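Ferrous iron transport protein B (Escherichia coli, PDB 3I8X) transports ferrous iron across the inner membrane in a GTP-driven system, here represented by its cytoplasmic N-terminal part, which binds GTP but not ATP and is caught with GDP. Local coordinates at residues Ser14-Leu19 and Ile90-Ala95; Ile116-Met121 and Ile146-Thr151. One frame throughout, in Å; residues are numbered along the deposited sequence.

Contact 1 of 2, residues Ser14-Leu19 and Ile90-Ala95; sequences SGKTTL and INVVDA. With GDP (guanosine-5'-diphosphate), chain D.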
loop_
_atom_site.group_PDB
_atom_site.type_symbol
_atom_site.label_atom_id
_atom_site.label_comp_id
_atom_site.label_asym_id
_atom_site.label_seq_id
_atom_site.Cartn_x
_atom_site.Cartn_y
_atom_site.Cartn_z
ATOM N N SER A 14 -6.845 0.022 12.678
ATOM C CA SER A 14 -6.881 1.346 12.021
ATOM C C SER A 14 -8.290 1.837 11.676
ATOM O O SER A 14 -8.460 2.966 11.231
ATOM C CB SER A 14 -6.039 1.303 10.747
ATOM O OG SER A 14 -4.677 1.123 11.079
ATOM N N GLY A 15 -9.287 0.986 11.875
ATOM C CA GLY A 15 -10.700 1.319 11.582
ATOM C C GLY A 15 -11.188 0.684 10.302
ATOM O O GLY A 15 -12.195 1.082 9.736
ATOM N N LYS A 16 -10.464 -0.317 9.849
ATOM C CA LYS A 16 -10.682 -0.955 8.563
ATOM C C LYS A 16 -11.973 -1.729 8.614
ATOM O O LYS A 16 -12.850 -1.521 7.772
ATOM C CB LYS A 16 -9.469 -1.842 8.245
ATOM C CG LYS A 16 -9.367 -2.401 6.812
ATOM C CD LYS A 16 -8.056 -3.179 6.620
ATOM C CE LYS A 16 -7.846 -4.325 7.646
ATOM N NZ LYS A 16 -8.758 -5.501 7.502
ATOM N N THR A 17 -12.136 -2.574 9.637
ATOM C CA THR A 17 -13.425 -3.263 9.882
ATOM C C THR A 17 -14.599 -2.309 9.994
ATOM O O THR A 17 -15.621 -2.519 9.361
ATOM C CB THR A 17 -13.404 -4.056 11.187
ATOM O OG1 THR A 17 -12.442 -5.092 11.072
ATOM C CG2 THR A 17 -14.789 -4.650 11.501
ATOM N N THR A 18 -14.446 -1.276 10.828
ATOM C CA THR A 18 -15.487 -0.276 11.020
ATOM C C THR A 18 -15.811 0.396 9.685
ATOM O O THR A 18 -16.994 0.572 9.358
ATOM C CB THR A 18 -15.087 0.798 12.078
ATOM O OG1 THR A 18 -14.882 0.173 13.354
ATOM C CG2 THR A 18 -16.166 1.874 12.221
ATOM N N LEU A 19 -14.787 0.778 8.907
ATOM C CA LEU A 19 -15.038 1.390 7.555
ATOM C C LEU A 19 -15.760 0.414 6.624
ATOM O O LEU A 19 -16.741 0.774 5.989
ATOM C CB LEU A 19 -13.744 1.880 6.902
ATOM C CG LEU A 19 -13.753 2.597 5.531
ATOM C CD1 LEU A 19 -14.866 3.669 5.392
ATOM C CD2 LEU A 19 -12.351 3.181 5.211
ATOM N N ILE A 90 -8.276 1.276 -1.166
ATOM C CA ILE A 90 -8.492 2.248 -0.117
ATOM C C ILE A 90 -7.607 1.869 1.049
ATOM O O ILE A 90 -7.768 0.809 1.639
ATOM C CB ILE A 90 -9.984 2.396 0.296
ATOM C CG1 ILE A 90 -10.803 2.919 -0.897
ATOM C CG2 ILE A 90 -10.099 3.335 1.498
ATOM C CD1 ILE A 90 -12.319 2.783 -0.756
ATOM N N ASN A 91 -6.640 2.752 1.308
ATOM C CA ASN A 91 -5.644 2.616 2.345
ATOM C C ASN A 91 -6.145 3.366 3.556
ATOM O O ASN A 91 -6.212 4.568 3.562
ATOM C CB ASN A 91 -4.309 3.135 1.845
ATOM C CG ASN A 91 -3.179 3.012 2.872
ATOM O OD1 ASN A 91 -3.101 2.063 3.680
ATOM N ND2 ASN A 91 -2.271 3.956 2.807
ATOM N N VAL A 92 -6.582 2.612 4.565
ATOM C CA VAL A 92 -7.088 3.178 5.814
ATOM C C VAL A 92 -5.882 3.448 6.705
ATOM O O VAL A 92 -5.141 2.516 7.087
ATOM C CB VAL A 92 -8.093 2.234 6.550
ATOM C CG1 VAL A 92 -8.882 3.010 7.634
ATOM C CG2 VAL A 92 -9.034 1.570 5.552
ATOM N N VAL A 93 -5.670 4.734 6.992
ATOM C CA VAL A 93 -4.473 5.216 7.694
ATOM C C VAL A 93 -4.940 5.793 9.013
ATOM O O VAL A 93 -5.907 6.532 9.056
ATOM C CB VAL A 93 -3.717 6.322 6.889
ATOM C CG1 VAL A 93 -2.582 6.921 7.731
ATOM C CG2 VAL A 93 -3.188 5.753 5.559
ATOM N N ASP A 94 -4.254 5.440 10.095
ATOM C CA ASP A 94 -4.605 5.929 11.415
ATOM C C ASP A 94 -3.826 7.222 11.565
ATOM O O ASP A 94 -2.595 7.203 11.589
ATOM C CB ASP A 94 -4.267 4.839 12.448
ATOM C CG ASP A 94 -4.178 5.348 13.891
ATOM O OD1 ASP A 94 -4.693 6.438 14.223
ATOM O OD2 ASP A 94 -3.599 4.599 14.699
ATOM N N ALA A 95 -4.542 8.347 11.610
ATOM C CA ALA A 95 -3.924 9.680 11.728
ATOM C C ALA A 95 -3.166 9.912 13.045
ATOM O O ALA A 95 -2.315 10.808 13.125
ATOM C CB ALA A 95 -4.984 10.781 11.517
HETATM P PB GDP D . -9.407 -2.836 12.268
HETATM O O1B GDP D . -8.530 -3.832 12.968
HETATM O O2B GDP D . -8.505 -2.104 11.340
HETATM O O3B GDP D . -10.389 -3.706 11.516
HETATM O O3A GDP D . -10.120 -1.801 13.275
HETATM P PA GDP D . -11.679 -1.632 13.775
HETATM O O1A GDP D . -12.258 -2.806 14.541
HETATM O O2A GDP D . -12.653 -1.053 12.789
HETATM O "O5'" GDP D . -11.500 -0.426 14.817
HETATM C "C5'" GDP D . -10.752 -0.537 16.018
HETATM C "C4'" GDP D . -11.482 0.253 17.104
HETATM O "O4'" GDP D . -11.427 1.640 16.789
HETATM C "C3'" GDP D . -12.962 -0.091 17.169
HETATM O "O3'" GDP D . -13.448 -0.043 18.503
HETATM C "C2'" GDP D . -13.665 0.981 16.365
HETATM O "O2'" GDP D . -15.012 1.174 16.809
HETATM C "C1'" GDP D . -12.749 2.177 16.573
HETATM N N9 GDP D . -12.717 3.137 15.425
HETATM C C8 GDP D . -12.748 2.880 14.103
HETATM N N7 GDP D . -12.681 4.038 13.391
HETATM C C5 GDP D . -12.593 5.060 14.256
HETATM C C6 GDP D . -12.484 6.548 14.185
HETATM O O6 GDP D . -12.462 7.146 13.101
HETATM N N1 GDP D . -12.396 7.235 15.324
HETATM C C2 GDP D . -12.424 6.610 16.517
HETATM N N2 GDP D . -12.343 7.338 17.632
HETATM N N3 GDP D . -12.529 5.265 16.679
HETATM C C4 GDP D . -12.607 4.454 15.596
#
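V92 sits with both methyls against the P-loop (Walker A) turn and first helix of the G domain, where S14, K16 and L19 pack on this residue of the inner strand 88-94. As in P-loop NTPases, backbone amides wrap the phosphates: those of S14, G15 and K16 converge on one beta-phosphate oxygen, O2B, the S14 N to O2B bond being 3.0 Å long. The helix that starts at K16 points its first N-H groups at the phosphates, so its positive end would be expected to help hold the negative charge. T17 and T18 each grip one oxygen twice, with backbone N and OG1; the T17 OG1 to O3B bond measures 2.5 Å.

K16 can be followed outward. Its CB lies 3.3 Å from O2B. CG, anti to the backbone N (chi1 -169°), passes across V92, 4.2 Å from its CG2, the two side chains nearly at right angles. From CD onward the chain bends at chi3 and chi4, and NZ turns to a salt bridge with D56 and a hydrogen bond to the L57 carbonyl. K16 NZ thereby ends 4.7 Å from GDP O3B, its nearest phosphate oxygen, and binds no phosphate directly. G15, at the N-cap position with phi 103°, has a backbone that would jam any CB against the preceding carbonyl, and a CB there would also collide with guanine N7.

V92 divides its branches. CG1 packs on the carbonyl oxygen of S14 at 3.6 Å. On the apolar side, where I90 CG2 also approaches L19, the L19 and V92 side chains run past each other in opposite directions, CD2 of L19 3.7 Å from CG2 of V92.

Contact 2 of 2, residues Ile116-Met121 and Ile146-Thr151; sequences IVALNM and IPLVST. With GDP (guanosine-5'-diphosphate), chain D.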
loop_
_atom_site.group_PDB
_atom_site.type_symbol
_atom_site.label_atom_id
_atom_site.label_comp_id
_atom_site.label_asym_id
_atom_site.label_seq_id
_atom_site.Cartn_x
_atom_site.Cartn_y
_atom_site.Cartn_z
ATOM N N ILE A 116 -6.594 5.584 -2.880
ATOM C CA ILE A 116 -7.209 6.618 -2.089
ATOM C C ILE A 116 -6.898 6.322 -0.617
ATOM O O ILE A 116 -7.181 5.225 -0.106
ATOM C CB ILE A 116 -8.709 6.656 -2.260
ATOM C CG1 ILE A 116 -9.076 6.927 -3.727
ATOM C CG2 ILE A 116 -9.309 7.724 -1.300
ATOM C CD1 ILE A 116 -10.497 6.643 -4.027
ATOM N N VAL A 117 -6.286 7.300 0.050
ATOM C CA VAL A 117 -6.015 7.205 1.467
ATOM C C VAL A 117 -7.257 7.654 2.234
ATOM O O VAL A 117 -7.713 8.795 2.084
ATOM C CB VAL A 117 -4.767 8.093 1.865
ATOM C CG1 VAL A 117 -4.634 8.201 3.353
ATOM C CG2 VAL A 117 -3.519 7.530 1.235
ATOM N N ALA A 118 -7.814 6.741 3.040
ATOM C CA ALA A 118 -8.820 7.120 4.049
ATOM C C ALA A 118 -8.114 7.421 5.376
ATOM O O ALA A 118 -7.646 6.493 6.063
ATOM C CB ALA A 118 -9.906 6.019 4.225
ATOM N N LEU A 119 -8.017 8.722 5.704
ATOM C CA LEU A 119 -7.305 9.177 6.920
ATOM C C LEU A 119 -8.252 9.105 8.105
ATOM O O LEU A 119 -9.111 9.963 8.292
ATOM C CB LEU A 119 -6.728 10.598 6.764
ATOM C CG LEU A 119 -5.627 11.031 7.766
ATOM C CD1 LEU A 119 -4.342 10.175 7.657
ATOM C CD2 LEU A 119 -5.256 12.490 7.597
ATOM N N ASN A 120 -8.074 8.061 8.903
ATOM C CA ASN A 120 -8.980 7.715 9.975
ATOM C C ASN A 120 -8.452 8.136 11.365
ATOM O O ASN A 120 -7.308 8.543 11.504
ATOM C CB ASN A 120 -9.161 6.180 9.941
ATOM C CG ASN A 120 -10.558 5.739 10.279
ATOM O OD1 ASN A 120 -11.461 6.542 10.510
ATOM N ND2 ASN A 120 -10.749 4.444 10.287
ATOM N N MET A 121 -9.314 8.016 12.383
ATOM C CA MET A 121 -8.963 8.252 13.793
ATOM C C MET A 121 -8.490 9.689 14.009
ATOM O O MET A 121 -7.483 9.963 14.675
ATOM C CB MET A 121 -7.929 7.235 14.266
ATOM C CG MET A 121 -8.137 5.843 13.676
ATOM S SD MET A 121 -8.592 4.572 14.801
ATOM C CE MET A 121 -6.961 4.242 15.477
ATOM N N ILE A 146 -8.499 11.478 2.009
ATOM C CA ILE A 146 -9.860 11.791 2.440
ATOM C C ILE A 146 -9.969 11.619 3.972
ATOM O O ILE A 146 -9.785 10.522 4.488
ATOM C CB ILE A 146 -10.908 10.901 1.694
ATOM C CG1 ILE A 146 -10.673 10.904 0.170
ATOM C CG2 ILE A 146 -12.300 11.349 1.983
ATOM C CD1 ILE A 146 -10.862 12.233 -0.466
ATOM N N PRO A 147 -10.236 12.720 4.713
ATOM C CA PRO A 147 -10.442 12.618 6.172
ATOM C C PRO A 147 -11.762 11.937 6.593
ATOM O O PRO A 147 -12.807 12.255 6.064
ATOM C CB PRO A 147 -10.355 14.081 6.656
ATOM C CG PRO A 147 -10.598 14.935 5.439
ATOM C CD PRO A 147 -10.301 14.115 4.225
ATOM N N LEU A 148 -11.661 10.979 7.518
ATOM C CA LEU A 148 -12.781 10.181 8.033
ATOM C C LEU A 148 -12.753 10.083 9.576
ATOM O O LEU A 148 -11.697 9.851 10.187
ATOM C CB LEU A 148 -12.745 8.737 7.462
ATOM C CG LEU A 148 -13.445 8.416 6.116
ATOM C CD1 LEU A 148 -12.526 8.473 4.901
ATOM C CD2 LEU A 148 -14.085 7.062 6.158
ATOM N N VAL A 149 -13.907 10.237 10.214
ATOM C CA VAL A 149 -14.126 9.612 11.541
ATOM C C VAL A 149 -15.177 8.489 11.348
ATOM O O VAL A 149 -16.380 8.744 11.440
ATOM C CB VAL A 149 -14.560 10.631 12.623
ATOM C CG1 VAL A 149 -14.821 9.907 13.951
ATOM C CG2 VAL A 149 -13.509 11.727 12.771
ATOM N N SER A 150 -14.715 7.260 11.078
ATOM C CA SER A 150 -15.566 6.233 10.424
ATOM C C SER A 150 -16.606 5.574 11.340
ATOM O O SER A 150 -17.578 4.968 10.846
ATOM C CB SER A 150 -14.706 5.154 9.725
ATOM O OG SER A 150 -14.191 4.181 10.631
ATOM N N THR A 151 -16.407 5.698 12.657
ATOM C CA THR A 151 -17.395 5.242 13.652
ATOM C C THR A 151 -18.662 6.121 13.628
ATOM O O THR A 151 -19.779 5.619 13.809
ATOM C CB THR A 151 -16.807 5.223 15.081
ATOM O OG1 THR A 151 -16.224 6.501 15.374
ATOM C CG2 THR A 151 -15.764 4.100 15.233
HETATM P PB GDP D . -9.407 -2.836 12.268
HETATM O O1B GDP D . -8.530 -3.832 12.968
HETATM O O2B GDP D . -8.505 -2.104 11.340
HETATM O O3B GDP D . -10.389 -3.706 11.516
HETATM O O3A GDP D . -10.120 -1.801 13.275
HETATM P PA GDP D . -11.679 -1.632 13.775
HETATM O O1A GDP D . -12.258 -2.806 14.541
HETATM O O2A GDP D . -12.653 -1.053 12.789
HETATM O "O5'" GDP D . -11.500 -0.426 14.817
HETATM C "C5'" GDP D . -10.752 -0.537 16.018
HETATM C "C4'" GDP D . -11.482 0.253 17.104
HETATM O "O4'" GDP D . -11.427 1.640 16.789
HETATM C "C3'" GDP D . -12.962 -0.091 17.169
HETATM O "O3'" GDP D . -13.448 -0.043 18.503
HETATM C "C2'" GDP D . -13.665 0.981 16.365
HETATM O "O2'" GDP D . -15.012 1.174 16.809
HETATM C "C1'" GDP D . -12.749 2.177 16.573
HETATM N N9 GDP D . -12.717 3.137 15.425
HETATM C C8 GDP D . -12.748 2.880 14.103
HETATM N N7 GDP D . -12.681 4.038 13.391
HETATM C C5 GDP D . -12.593 5.060 14.256
HETATM C C6 GDP D . -12.484 6.548 14.185
HETATM O O6 GDP D . -12.462 7.146 13.101
HETATM N N1 GDP D . -12.396 7.235 15.324
HETATM C C2 GDP D . -12.424 6.610 16.517
HETATM N N2 GDP D . -12.343 7.338 17.632
HETATM N N3 GDP D . -12.529 5.265 16.679
HETATM C C4 GDP D . -12.607 4.454 15.596
#
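The N120 amide, beside S150, and the guanine of GDP are the flat groups here, their planes steep to each other, about 78°, with the amide at the O6/N7 edge of the base. M121 SD lies over one face of the base, 4.1 Å from C5, and T151 CG2 presses on the opposite face, 3.2 Å from C4, so the ring is sandwiched between the two segments. V149 CG1 comes 3.7 Å from O6, off the ring plane on the T151 side. N120 is the first residue of the G4 element, whose D123 also binds GDP; V149-T151 open the G5 loop, which mediates fast GDP release.

The amide ties loops together through both ends: ND2 donates to S14 O of the P-loop, and OD1 accepts a weak bond from S150 N at 3.4 Å. With an alanine here, S14 O would probably be left without this donor and the G5 loop would lose its weak tether to the G4 strand. S150 OG takes the crowded position between its backbone N and carbonyl carbon (chi1 80°), which sets it toward guanine N7 in a weak bond.

Behind the base the two strands pair in parallel. I146 N donates almost straight to V117 O (2.8 Å, 177°), L119 N to I146 O, and L148 N to L119 O at 2.9 Å. A118 CB touches L148 CD1 at 3.7 Å, with L19 of helix 16-24 packed against both residues; I116 CG2 meets I146 CG1, and helix 156-164 covers that pair.

Guanine O6 is read by N-H donors, S150 N at 3.0 Å and, weakly, M121 N. An adenine would place an amino group before those donors, consistent with the domain binding GTP but not ATP.

Overall arrangement
Contacts 1 and 2 lie side by side on one sheet, their centres about 6 Å apart, because strand 88-94 of the first neighbours strand 115-120 of the second. Two probable backbone hydrogen bonds join them, V93 O to N120 N at 2.7 Å and N91 O to A118 N at 2.8 Å. GDP spans both: contact 1 holds the phosphates and contact 2 the base. Where they meet, N120 ND2 packs 3.4 Å from G15 CA, and D94 OD1 comes 3.3 Å from M121 CB. D56, a predicted GTP-site residue and the partner of K16, is about 11 Å from N120 between side chains; the phosphate and base ends of the pocket are linked through N120, which reaches S14 O.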